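Local coordinates for methyltransferase-like protein 5 (PDB 1WY7) that binds S-adenosyl-L-homocysteine and is probably an S-adenosylmethionine-dependent methyltransferase that acts on RNA, at residues A[112-118]-A[140-146]; A[166-171]-A[197-203]; A[130-134]-A[156-160]; A[57-61]-A[87-92]. One frame throughout, in Å; residues are numbered along the deposited sequence.

Interaction 1 of 4, residues A[112-118]-A[140-146]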
# COMPACT_ATOMS: atom_id res chain seq x y z
N ARG A 112 2.73 -13.26 -10.38
CA ARG A 112 3.33 -13.60 -9.10
C ARG A 112 4.51 -12.67 -8.80
O ARG A 112 5.34 -12.41 -9.66
CB ARG A 112 3.77 -15.05 -9.10
CG ARG A 112 4.27 -15.51 -7.75
CD ARG A 112 3.81 -16.92 -7.45
NE ARG A 112 4.05 -17.25 -6.04
CZ ARG A 112 3.18 -17.04 -5.06
NH1 ARG A 112 2.00 -16.50 -5.30
NH2 ARG A 112 3.51 -17.35 -3.81
N VAL A 113 4.56 -12.17 -7.57
CA VAL A 113 5.62 -11.27 -7.14
C VAL A 113 6.23 -11.79 -5.84
O VAL A 113 5.74 -12.76 -5.27
CB VAL A 113 5.08 -9.85 -6.87
CG1 VAL A 113 4.42 -9.29 -8.13
CG2 VAL A 113 4.08 -9.90 -5.73
N ASP A 114 7.30 -11.14 -5.38
CA ASP A 114 7.96 -11.53 -4.13
C ASP A 114 7.24 -10.93 -2.92
O ASP A 114 7.04 -11.59 -1.90
CB ASP A 114 9.42 -11.06 -4.07
CG ASP A 114 10.32 -11.77 -5.06
OD1 ASP A 114 10.19 -13.01 -5.21
OD2 ASP A 114 11.17 -11.10 -5.68
N ILE A 115 6.87 -9.65 -3.04
CA ILE A 115 6.22 -8.94 -1.95
C ILE A 115 5.07 -8.04 -2.41
O ILE A 115 5.09 -7.48 -3.50
CB ILE A 115 7.25 -8.03 -1.16
CG1 ILE A 115 8.10 -8.85 -0.19
CG2 ILE A 115 6.53 -6.97 -0.35
CD1 ILE A 115 9.21 -9.59 -0.82
N VAL A 116 4.07 -7.92 -1.56
CA VAL A 116 2.97 -7.01 -1.83
C VAL A 116 2.97 -5.94 -0.74
O VAL A 116 3.12 -6.25 0.44
CB VAL A 116 1.58 -7.70 -1.79
CG1 VAL A 116 0.52 -6.62 -1.80
CG2 VAL A 116 1.37 -8.65 -2.98
N ILE A 117 2.82 -4.68 -1.14
CA ILE A 117 2.69 -3.59 -0.19
C ILE A 117 1.44 -2.88 -0.66
O ILE A 117 1.20 -2.77 -1.87
CB ILE A 117 3.89 -2.63 -0.21
CG1 ILE A 117 4.05 -1.99 -1.59
CG2 ILE A 117 5.15 -3.40 0.20
CD1 ILE A 117 5.28 -1.07 -1.71
N MSE A 118 0.61 -2.42 0.27
CA MSE A 118 -0.60 -1.74 -0.13
C MSE A 118 -1.28 -0.93 0.97
O MSE A 118 -1.20 -1.25 2.15
CB MSE A 118 -1.62 -2.75 -0.71
CG MSE A 118 -2.04 -3.90 0.22
SE MSE A 118 -3.20 -5.07 -0.58
CE MSE A 118 -3.72 -6.01 0.81
N ILE A 140 -1.09 -13.75 -5.03
CA ILE A 140 0.16 -13.53 -5.77
C ILE A 140 1.48 -13.45 -5.00
O ILE A 140 2.54 -13.39 -5.62
CB ILE A 140 0.08 -12.25 -6.65
CG1 ILE A 140 -0.00 -11.00 -5.77
CG2 ILE A 140 -1.13 -12.31 -7.56
CD1 ILE A 140 0.17 -9.68 -6.56
N SER A 141 1.43 -13.46 -3.68
CA SER A 141 2.68 -13.37 -2.91
C SER A 141 2.63 -14.18 -1.63
O SER A 141 1.57 -14.63 -1.21
CB SER A 141 2.96 -11.90 -2.57
OG SER A 141 4.18 -11.76 -1.85
N ASP A 142 3.80 -14.38 -1.03
CA ASP A 142 3.90 -15.12 0.23
C ASP A 142 4.12 -14.16 1.41
O ASP A 142 4.01 -14.56 2.57
CB ASP A 142 5.03 -16.15 0.17
CG ASP A 142 4.63 -17.40 -0.62
OD1 ASP A 142 5.55 -18.14 -1.03
OD2 ASP A 142 3.42 -17.64 -0.81
N VAL A 143 4.43 -12.90 1.10
CA VAL A 143 4.62 -11.86 2.12
C VAL A 143 3.80 -10.62 1.74
O VAL A 143 4.00 -10.05 0.66
CB VAL A 143 6.10 -11.45 2.28
CG1 VAL A 143 6.21 -10.34 3.35
CG2 VAL A 143 6.95 -12.65 2.71
N VAL A 144 2.90 -10.20 2.62
CA VAL A 144 2.04 -9.05 2.36
C VAL A 144 2.11 -7.99 3.45
O VAL A 144 2.07 -8.31 4.64
CB VAL A 144 0.55 -9.50 2.25
CG1 VAL A 144 -0.35 -8.29 2.08
CG2 VAL A 144 0.40 -10.50 1.11
N TYR A 145 2.21 -6.72 3.03
CA TYR A 145 2.23 -5.59 3.95
C TYR A 145 1.01 -4.75 3.59
O TYR A 145 0.88 -4.31 2.44
CB TYR A 145 3.50 -4.73 3.79
CG TYR A 145 4.78 -5.38 4.29
CD1 TYR A 145 5.24 -5.17 5.60
CD2 TYR A 145 5.53 -6.20 3.45
CE1 TYR A 145 6.42 -5.78 6.05
CE2 TYR A 145 6.70 -6.81 3.89
CZ TYR A 145 7.15 -6.60 5.19
OH TYR A 145 8.30 -7.22 5.61
N SER A 146 0.13 -4.51 4.55
CA SER A 146 -1.06 -3.74 4.28
C SER A 146 -1.42 -2.81 5.43
O SER A 146 -0.86 -2.92 6.52
CB SER A 146 -2.24 -4.67 3.98
OG SER A 146 -3.36 -3.93 3.52
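Strands 115-118 and 143-149 are the two parallel strands of a beta-alpha-beta unit whose connection is helix 131-140, and V116 and I117 pair with V144 and Y145 at its centre. V116 N donates to V143 O (3.1 Å) and V116 O accepts from Y145 N (2.8 Å); M118 N closes the ladder on Y145 O. Ahead of the strands, V113 N reaches I140 O in the last turn of the helix. V116 CG2 sits on S141 CB at 3.6 Å and also touches the I140 side chain, which crosses it at about a right angle. With its OG anti to the backbone N (chi1 -179°), S141 holds that oxygen 2.9 Å from D114 O; V143 O is a rival acceptor for the one proton. At the solvent end, R112 NH2 forms a salt bridge with D142 OD2 (3.0 Å), bent and weak as a hydrogen bond. The carboxylate lies at the edge of the guanidinium, the two planes 68° apart, while I140 O sits over one guanidinium face. Farther along, the selenomethionine M118 lays CE 3.4 Å from S146 OG. Y145 OH leaves the pair to bind D47 and R199. Such parallel pairing across a helical crossover is the building unit of the Rossmann-like methyltransferase fold.

Interaction 2 of 4, residues A[166-171]-A[197-203]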
# COMPACT_ATOMS: atom_id res chain seq x y z
N GLY A 166 -4.65 -19.10 4.62
CA GLY A 166 -3.31 -19.61 4.85
C GLY A 166 -2.22 -18.61 5.21
O GLY A 166 -1.04 -18.88 4.98
N PHE A 167 -2.60 -17.47 5.78
CA PHE A 167 -1.62 -16.46 6.18
C PHE A 167 -1.73 -16.09 7.65
O PHE A 167 -2.81 -16.12 8.24
CB PHE A 167 -1.78 -15.18 5.33
CG PHE A 167 -1.19 -15.28 3.95
CD1 PHE A 167 -1.79 -16.09 2.97
CD2 PHE A 167 -0.02 -14.60 3.62
CE1 PHE A 167 -1.23 -16.21 1.71
CE2 PHE A 167 0.55 -14.72 2.36
CZ PHE A 167 -0.05 -15.53 1.40
N VAL A 168 -0.60 -15.74 8.24
CA VAL A 168 -0.56 -15.33 9.64
C VAL A 168 0.08 -13.96 9.77
O VAL A 168 1.00 -13.62 9.03
CB VAL A 168 0.25 -16.31 10.50
CG1 VAL A 168 -0.63 -17.45 10.93
CG2 VAL A 168 1.44 -16.81 9.71
N VAL A 169 -0.43 -13.19 10.72
CA VAL A 169 0.10 -11.86 10.99
C VAL A 169 1.37 -12.04 11.81
O VAL A 169 1.33 -12.68 12.87
CB VAL A 169 -0.92 -11.01 11.80
CG1 VAL A 169 -0.29 -9.68 12.25
CG2 VAL A 169 -2.15 -10.75 10.94
N THR A 170 2.49 -11.52 11.33
CA THR A 170 3.75 -11.62 12.08
C THR A 170 4.06 -10.29 12.79
O THR A 170 4.72 -10.27 13.84
CB THR A 170 4.94 -11.96 11.16
OG1 THR A 170 5.12 -10.90 10.21
CG2 THR A 170 4.68 -13.26 10.41
N HIS A 171 3.58 -9.19 12.22
CA HIS A 171 3.79 -7.86 12.79
C HIS A 171 2.57 -7.00 12.59
O HIS A 171 1.87 -7.12 11.58
CB HIS A 171 4.96 -7.14 12.12
CG HIS A 171 6.27 -7.84 12.24
ND1 HIS A 171 6.56 -9.00 11.55
CD2 HIS A 171 7.40 -7.52 12.93
CE1 HIS A 171 7.81 -9.35 11.80
NE2 HIS A 171 8.34 -8.47 12.63
N ILE A 197 -0.58 -1.30 10.67
CA ILE A 197 0.22 -1.66 9.51
C ILE A 197 0.52 -3.14 9.76
O ILE A 197 1.15 -3.50 10.76
CB ILE A 197 1.53 -0.84 9.46
CG1 ILE A 197 1.20 0.65 9.36
CG2 ILE A 197 2.39 -1.31 8.29
CD1 ILE A 197 2.40 1.55 9.33
N TYR A 198 0.03 -4.00 8.87
CA TYR A 198 0.22 -5.43 9.02
C TYR A 198 1.28 -6.02 8.12
O TYR A 198 1.56 -5.50 7.05
CB TYR A 198 -1.06 -6.21 8.69
CG TYR A 198 -2.24 -6.04 9.61
CD1 TYR A 198 -3.11 -4.96 9.48
CD2 TYR A 198 -2.53 -7.01 10.58
CE1 TYR A 198 -4.25 -4.84 10.29
CE2 TYR A 198 -3.66 -6.90 11.39
CZ TYR A 198 -4.51 -5.81 11.24
OH TYR A 198 -5.59 -5.68 12.08
N ARG A 199 1.83 -7.14 8.57
CA ARG A 199 2.77 -7.91 7.79
C ARG A 199 2.22 -9.33 7.90
O ARG A 199 2.14 -9.88 9.00
CB ARG A 199 4.18 -7.90 8.36
CG ARG A 199 5.09 -8.78 7.51
CD ARG A 199 6.50 -8.89 8.01
NE ARG A 199 7.30 -9.67 7.08
CZ ARG A 199 7.45 -10.99 7.14
NH1 ARG A 199 8.20 -11.61 6.23
NH2 ARG A 199 6.86 -11.69 8.12
N PHE A 200 1.81 -9.90 6.77
CA PHE A 200 1.26 -11.25 6.72
C PHE A 200 2.31 -12.16 6.08
O PHE A 200 3.02 -11.74 5.17
CB PHE A 200 -0.00 -11.28 5.84
CG PHE A 200 -1.10 -10.35 6.28
CD1 PHE A 200 -2.03 -10.75 7.21
CD2 PHE A 200 -1.24 -9.10 5.69
CE1 PHE A 200 -3.10 -9.92 7.56
CE2 PHE A 200 -2.30 -8.26 6.02
CZ PHE A 200 -3.23 -8.67 6.96
N SER A 201 2.40 -13.40 6.55
CA SER A 201 3.35 -14.36 6.00
C SER A 201 2.60 -15.67 5.74
O SER A 201 1.82 -16.10 6.59
CB SER A 201 4.48 -14.58 7.01
OG SER A 201 5.48 -15.43 6.48
N LYS A 202 2.83 -16.29 4.59
CA LYS A 202 2.13 -17.54 4.27
C LYS A 202 2.55 -18.68 5.20
O LYS A 202 3.73 -19.02 5.28
CB LYS A 202 2.38 -17.95 2.81
CG LYS A 202 1.55 -19.15 2.39
CD LYS A 202 1.42 -19.29 0.89
CE LYS A 202 0.25 -20.21 0.54
NZ LYS A 202 0.00 -20.32 -0.93
N VAL A 203 1.58 -19.27 5.89
CA VAL A 203 1.85 -20.37 6.83
C VAL A 203 2.74 -21.43 6.21
O VAL A 203 2.43 -22.00 5.16
CB VAL A 203 0.53 -21.01 7.33
CG1 VAL A 203 0.84 -22.14 8.30
CG2 VAL A 203 -0.34 -19.95 8.00
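T170 and H171 both face R199, a classic beta bulge in the antiparallel pair of strands 167-179 and 191-202. R199 runs extended from CG to NE beside H171, its CD 3.5 Å from H171 ND1, with imidazole and guanidinium planes nearly perpendicular at 82°. The T170 hydroxyl lies between them: OG1, set between the backbone N and the carbonyl carbon (chi1 63°), takes a hydrogen bond from R199 NH2 at 2.8 Å, within the guanidinium plane and nearly straight. The same oxygen meets H171 ND1 edge-on at 2.7 Å, either atom being the possible donor, so the imidazole and the guanidinium share one hydroxyl. The main chain holds the bulge with T170 N on R199 O and R199 N on H171 O. Past it V168 and S201 form a hydrogen-bonded pair, S201 N donating to V168 O at 2.9 Å. On the other side of the sheet the contacts are apolar. K202 CB stands 3.9 Å from the centroid of the F167 ring, over its face, in a CH-pi contact. V169 and F200 lie side by side, with V169 CG2 3.6 Å from F200 CE1; Y198 CD2 comes against the same methyl. The F167 ring stacks on that of F138 of helix 131-140, and the F138 and F200 rings meet edge-to-face. D47 forms a salt bridge with R199 NH1, and Y145 OH bonds to R199 NE. Helix 152-164 packs on V168, V169 and F200, and strand 143-149 continues the sheet beyond strand 191-202.

Interaction 3 of 4, residues A[130-134]-A[156-160]. With SAH (S-adenosyl-L-homocysteine), chain E.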
# COMPACT_ATOMS: atom_id res chain seq x y z
N ASP A 130 -12.05 -3.68 0.57
CA ASP A 130 -10.71 -4.15 0.89
C ASP A 130 -10.48 -5.64 0.65
O ASP A 130 -9.34 -6.08 0.46
CB ASP A 130 -10.39 -3.79 2.35
CG ASP A 130 -11.35 -4.43 3.34
OD1 ASP A 130 -12.50 -4.76 2.96
OD2 ASP A 130 -10.95 -4.61 4.51
N ARG A 131 -11.56 -6.42 0.64
CA ARG A 131 -11.42 -7.86 0.43
C ARG A 131 -10.78 -8.28 -0.89
O ARG A 131 -9.96 -9.20 -0.91
CB ARG A 131 -12.77 -8.55 0.64
CG ARG A 131 -13.20 -8.53 2.10
CD ARG A 131 -14.70 -8.43 2.21
NE ARG A 131 -15.33 -9.67 2.63
CZ ARG A 131 -15.63 -9.97 3.90
NH1 ARG A 131 -15.36 -9.09 4.86
NH2 ARG A 131 -16.19 -11.13 4.19
N PRO A 132 -11.13 -7.62 -2.00
CA PRO A 132 -10.53 -7.98 -3.29
C PRO A 132 -9.01 -7.80 -3.23
O PRO A 132 -8.25 -8.53 -3.88
CB PRO A 132 -11.19 -6.99 -4.26
CG PRO A 132 -12.52 -6.74 -3.64
CD PRO A 132 -12.21 -6.62 -2.18
N PHE A 133 -8.56 -6.81 -2.46
CA PHE A 133 -7.12 -6.54 -2.33
C PHE A 133 -6.40 -7.61 -1.49
O PHE A 133 -5.34 -8.10 -1.88
CB PHE A 133 -6.89 -5.15 -1.71
CG PHE A 133 -7.19 -4.01 -2.65
CD1 PHE A 133 -8.50 -3.59 -2.89
CD2 PHE A 133 -6.15 -3.38 -3.33
CE1 PHE A 133 -8.77 -2.55 -3.80
CE2 PHE A 133 -6.40 -2.35 -4.24
CZ PHE A 133 -7.71 -1.93 -4.47
N LEU A 134 -6.98 -7.98 -0.35
CA LEU A 134 -6.39 -9.01 0.50
C LEU A 134 -6.37 -10.34 -0.24
O LEU A 134 -5.35 -11.04 -0.23
CB LEU A 134 -7.15 -9.14 1.81
CG LEU A 134 -6.97 -7.93 2.73
CD1 LEU A 134 -8.05 -7.91 3.79
CD2 LEU A 134 -5.58 -8.00 3.35
N ARG A 156 -10.39 -8.17 14.19
CA ARG A 156 -10.93 -9.52 14.28
C ARG A 156 -11.07 -10.12 12.89
O ARG A 156 -10.67 -11.25 12.64
CB ARG A 156 -12.30 -9.51 14.97
CG ARG A 156 -13.06 -10.83 14.85
CD ARG A 156 -14.50 -10.77 15.39
NE ARG A 156 -14.53 -10.57 16.84
CZ ARG A 156 -15.61 -10.75 17.60
NH1 ARG A 156 -15.54 -10.54 18.91
NH2 ARG A 156 -16.76 -11.14 17.05
N PHE A 157 -11.64 -9.34 11.98
CA PHE A 157 -11.83 -9.82 10.61
C PHE A 157 -10.50 -10.10 9.90
O PHE A 157 -10.31 -11.19 9.35
CB PHE A 157 -12.64 -8.82 9.78
CG PHE A 157 -12.58 -9.08 8.29
CD1 PHE A 157 -11.75 -8.34 7.46
CD2 PHE A 157 -13.35 -10.10 7.72
CE1 PHE A 157 -11.67 -8.60 6.10
CE2 PHE A 157 -13.28 -10.37 6.36
CZ PHE A 157 -12.44 -9.62 5.55
N ILE A 158 -9.59 -9.14 9.92
CA ILE A 158 -8.30 -9.31 9.27
C ILE A 158 -7.59 -10.57 9.75
O ILE A 158 -7.02 -11.32 8.96
CB ILE A 158 -7.41 -8.08 9.52
CG1 ILE A 158 -8.01 -6.87 8.81
CG2 ILE A 158 -6.00 -8.35 8.98
CD1 ILE A 158 -7.92 -6.92 7.31
N GLU A 159 -7.62 -10.79 11.06
CA GLU A 159 -6.95 -11.95 11.64
C GLU A 159 -7.61 -13.24 11.14
O GLU A 159 -6.93 -14.21 10.79
CB GLU A 159 -7.03 -11.87 13.17
CG GLU A 159 -5.77 -12.33 13.87
CD GLU A 159 -4.60 -11.37 13.71
OE1 GLU A 159 -3.48 -11.85 13.46
OE2 GLU A 159 -4.78 -10.14 13.85
N LYS A 160 -8.94 -13.25 11.11
CA LYS A 160 -9.70 -14.42 10.65
C LYS A 160 -9.60 -14.63 9.15
O LYS A 160 -9.39 -15.75 8.68
CB LYS A 160 -11.18 -14.30 11.04
CG LYS A 160 -11.50 -14.83 12.44
CD LYS A 160 -13.00 -14.81 12.75
CE LYS A 160 -13.53 -13.39 12.89
NZ LYS A 160 -14.96 -13.33 13.31
N SAH E . -1.81 7.39 -2.94
CA SAH E . -1.75 6.16 -2.12
CB SAH E . -2.90 5.25 -2.58
CG SAH E . -4.07 5.61 -1.73
SD SAH E . -5.71 4.88 -1.90
C SAH E . -0.37 5.58 -2.29
O SAH E . 0.56 6.36 -2.69
OXT SAH E . -0.28 4.34 -2.02
C5' SAH E . -5.51 3.39 -2.86
C4' SAH E . -5.89 3.39 -4.35
O4' SAH E . -6.75 2.26 -4.62
C3' SAH E . -6.74 4.57 -4.84
O3' SAH E . -5.79 5.40 -5.55
C2' SAH E . -7.75 3.98 -5.84
O2' SAH E . -7.97 4.57 -7.10
C1' SAH E . -7.35 2.50 -5.88
N9 SAH E . -8.46 1.57 -6.04
C8 SAH E . -9.74 1.59 -5.51
N7 SAH E . -10.48 0.57 -5.86
C5 SAH E . -9.65 -0.18 -6.69
C6 SAH E . -9.82 -1.40 -7.40
N6 SAH E . -10.97 -2.10 -7.35
N1 SAH E . -8.79 -1.90 -8.16
C2 SAH E . -7.62 -1.20 -8.19
N3 SAH E . -7.34 -0.04 -7.56
C4 SAH E . -8.40 0.43 -6.82
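The first turn of helix 131-140 and the middle of helix 152-164 come together through side chains alone, the nearest CA atoms, those of L134 and I158, being 9.0 Å apart. Both helices flank the central sheet of the Rossmann-like methyltransferase fold. L134 N donates to D130 O at 3.1 Å in the opening turn, while K160 N does the same to R156 O in the other helix. The apolar centre is L134 CD1, which meets I158 CD1 at 3.7 Å, the two side chains crossing at about a right angle. F157 fills the neighbouring position: with CG anti to the backbone N (chi1 166°), its ring reaches across to the first helix and brings CE1 to 4.3 Å from the same L134 CD1. D130 OD2 is just within touch of that ring carbon at 4.4 Å. R131 bends at chi2 and chi3 so that its guanidinium lies nearly parallel to the F157 ring, but the modelled spacing is too short and its details are doubtful. H148 of strand 143-149 adjoins D130, L134 and I158, placing the contact against the sheet. I158 also rests on Y198 and F200, and L134 on M118. The F133 ring makes no contact with 156-160 and lies in the ligand pocket, where P120, P121 and V106 touch it. Its ring points an edge at the purine of the bound S-adenosyl-L-homocysteine, with F133 CZ 3.4 Å from C4 of the ligand.

Interaction 4 of 4, residues A[57-61]-A[87-92]. With SAH (S-adenosyl-L-homocysteine), chain E.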
# COMPACT_ATOMS: atom_id res chain seq x y z
N GLY A 57 -3.30 -0.84 -5.55
CA GLY A 57 -3.97 0.43 -5.30
C GLY A 57 -2.88 1.48 -5.19
O GLY A 57 -2.89 2.31 -4.28
N ALA A 58 -1.94 1.43 -6.13
CA ALA A 58 -0.77 2.33 -6.15
C ALA A 58 -1.06 3.83 -6.09
O ALA A 58 -0.23 4.61 -5.60
CB ALA A 58 0.11 2.01 -7.36
N GLY A 59 -2.23 4.23 -6.58
CA GLY A 59 -2.59 5.64 -6.56
C GLY A 59 -1.53 6.57 -7.13
O GLY A 59 -1.18 6.47 -8.31
N THR A 60 -1.03 7.49 -6.30
CA THR A 60 -0.01 8.44 -6.74
C THR A 60 1.40 7.85 -6.69
O THR A 60 2.35 8.49 -7.14
CB THR A 60 0.01 9.75 -5.90
OG1 THR A 60 0.29 9.45 -4.52
CG2 THR A 60 -1.33 10.45 -6.00
N GLY A 61 1.53 6.65 -6.14
CA GLY A 61 2.83 6.01 -6.08
C GLY A 61 3.72 6.24 -4.86
O GLY A 61 4.91 5.99 -4.93
N VAL A 87 -0.26 10.86 -12.42
CA VAL A 87 0.53 11.40 -11.31
C VAL A 87 1.61 10.40 -10.93
O VAL A 87 2.76 10.77 -10.65
CB VAL A 87 -0.37 11.66 -10.07
CG1 VAL A 87 0.45 12.20 -8.90
CG2 VAL A 87 -1.48 12.64 -10.44
N LEU A 88 1.23 9.12 -10.90
CA LEU A 88 2.13 8.03 -10.56
C LEU A 88 3.38 8.05 -11.45
O LEU A 88 4.50 8.02 -10.95
CB LEU A 88 1.39 6.69 -10.71
CG LEU A 88 1.96 5.28 -10.49
CD1 LEU A 88 3.19 5.04 -11.34
CD2 LEU A 88 2.27 5.08 -9.05
N ILE A 89 3.17 8.12 -12.76
CA ILE A 89 4.27 8.12 -13.71
C ILE A 89 5.22 9.29 -13.48
O ILE A 89 6.44 9.13 -13.56
CB ILE A 89 3.76 8.19 -15.15
CG1 ILE A 89 2.72 7.08 -15.38
CG2 ILE A 89 4.91 8.05 -16.12
CD1 ILE A 89 3.19 5.72 -15.02
N GLU A 90 4.66 10.46 -13.21
CA GLU A 90 5.50 11.61 -12.98
C GLU A 90 6.28 11.46 -11.67
O GLU A 90 7.47 11.77 -11.61
CB GLU A 90 4.68 12.90 -12.96
CG GLU A 90 5.54 14.13 -13.16
CD GLU A 90 4.78 15.43 -12.99
OE1 GLU A 90 3.68 15.54 -13.58
OE2 GLU A 90 5.27 16.33 -12.28
N ASN A 91 5.61 10.98 -10.63
CA ASN A 91 6.28 10.80 -9.35
C ASN A 91 7.45 9.82 -9.40
O ASN A 91 8.47 10.04 -8.76
CB ASN A 91 5.27 10.36 -8.28
CG ASN A 91 4.45 11.51 -7.73
OD1 ASN A 91 4.93 12.64 -7.67
ND2 ASN A 91 3.23 11.23 -7.31
N LEU A 92 7.30 8.74 -10.17
CA LEU A 92 8.35 7.72 -10.29
C LEU A 92 9.31 8.00 -11.46
O LEU A 92 10.06 7.11 -11.87
CB LEU A 92 7.75 6.33 -10.48
CG LEU A 92 6.78 5.76 -9.44
CD1 LEU A 92 6.70 4.24 -9.63
CD2 LEU A 92 7.26 6.06 -8.05
N SAH E . -1.81 7.39 -2.94
CA SAH E . -1.75 6.16 -2.12
CB SAH E . -2.90 5.25 -2.58
CG SAH E . -4.07 5.61 -1.73
SD SAH E . -5.71 4.88 -1.90
C SAH E . -0.37 5.58 -2.29
O SAH E . 0.56 6.36 -2.69
OXT SAH E . -0.28 4.34 -2.02
C5' SAH E . -5.51 3.39 -2.86
C4' SAH E . -5.89 3.39 -4.35
O4' SAH E . -6.75 2.26 -4.62
C3' SAH E . -6.74 4.57 -4.84
O3' SAH E . -5.79 5.40 -5.55
C2' SAH E . -7.75 3.98 -5.84
O2' SAH E . -7.97 4.57 -7.10
C1' SAH E . -7.35 2.50 -5.88
N9 SAH E . -8.46 1.57 -6.04
C8 SAH E . -9.74 1.59 -5.51
N7 SAH E . -10.48 0.57 -5.86
C5 SAH E . -9.65 -0.18 -6.69
C6 SAH E . -9.82 -1.40 -7.40
N6 SAH E . -10.97 -2.10 -7.35
N1 SAH E . -8.79 -1.90 -8.16
C2 SAH E . -7.62 -1.20 -8.19
N3 SAH E . -7.34 -0.04 -7.56
C4 SAH E . -8.40 0.43 -6.82
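A single hydrogen bond fastens the loop after strand 52-56 to helix 82-91: N91 ND2 donates to T60 O at 2.9 Å, nearly straight at 168°. T60 O lies close to the amide plane of N91, whereas the donor is tilted 23° from the carbonyl plane. N91 OD1 takes the backbone N of K16, so both ends of the amide are held and its flip is fixed. L88 CA adds a CA-H...O contact to the same T60 O. Apolar contacts flank this bond. The T60 and V87 side chains lie side by side, T60 CG2 3.8 Å from V87 CG1, and A58 CB approaches L88 CD2 at 4.1 Å. Within the loop, G61 N bonds to A58 O (2.7 Å) and closes a type II' turn. Towards the ligand, T60 OG1 accepts a weak bond from the amino N of S-adenosyl-L-homocysteine at 3.3 Å. G59 CA approaches the ribose O3' to 3.4 Å, and G57 O the C5' atom of the ligand to 3.2 Å; these two glycines let the backbone itself lie against the ligand. E79 OE1 anchors G59 N. The run G57, A58, G59, T60, G61 is the glycine-rich loop (motif I) of the S-adenosylmethionine-binding site in Rossmann-like methyltransferases.

From the N terminus, interaction 4 closes first, bringing helix 82-91 back to the glycine-rich loop that follows strand 52-56. Interactions 1 and 3 come next and cross: in sequence, 130-134 falls between the two segments of interaction 1, while 156-160 lies beyond them, so helix 131-140 is tied both to the parallel strands and to helix 152-164. Interaction 2 closes last, in series, as the hairpin of strands 167-179 and 191-202. It joins interaction 1 in one sheet, where F200 N and Y198 N probably bond to V144 O and S146 O. Interactions 3 and 4, centres about 25 Å apart, meet at F133 and G57 beside the ligand.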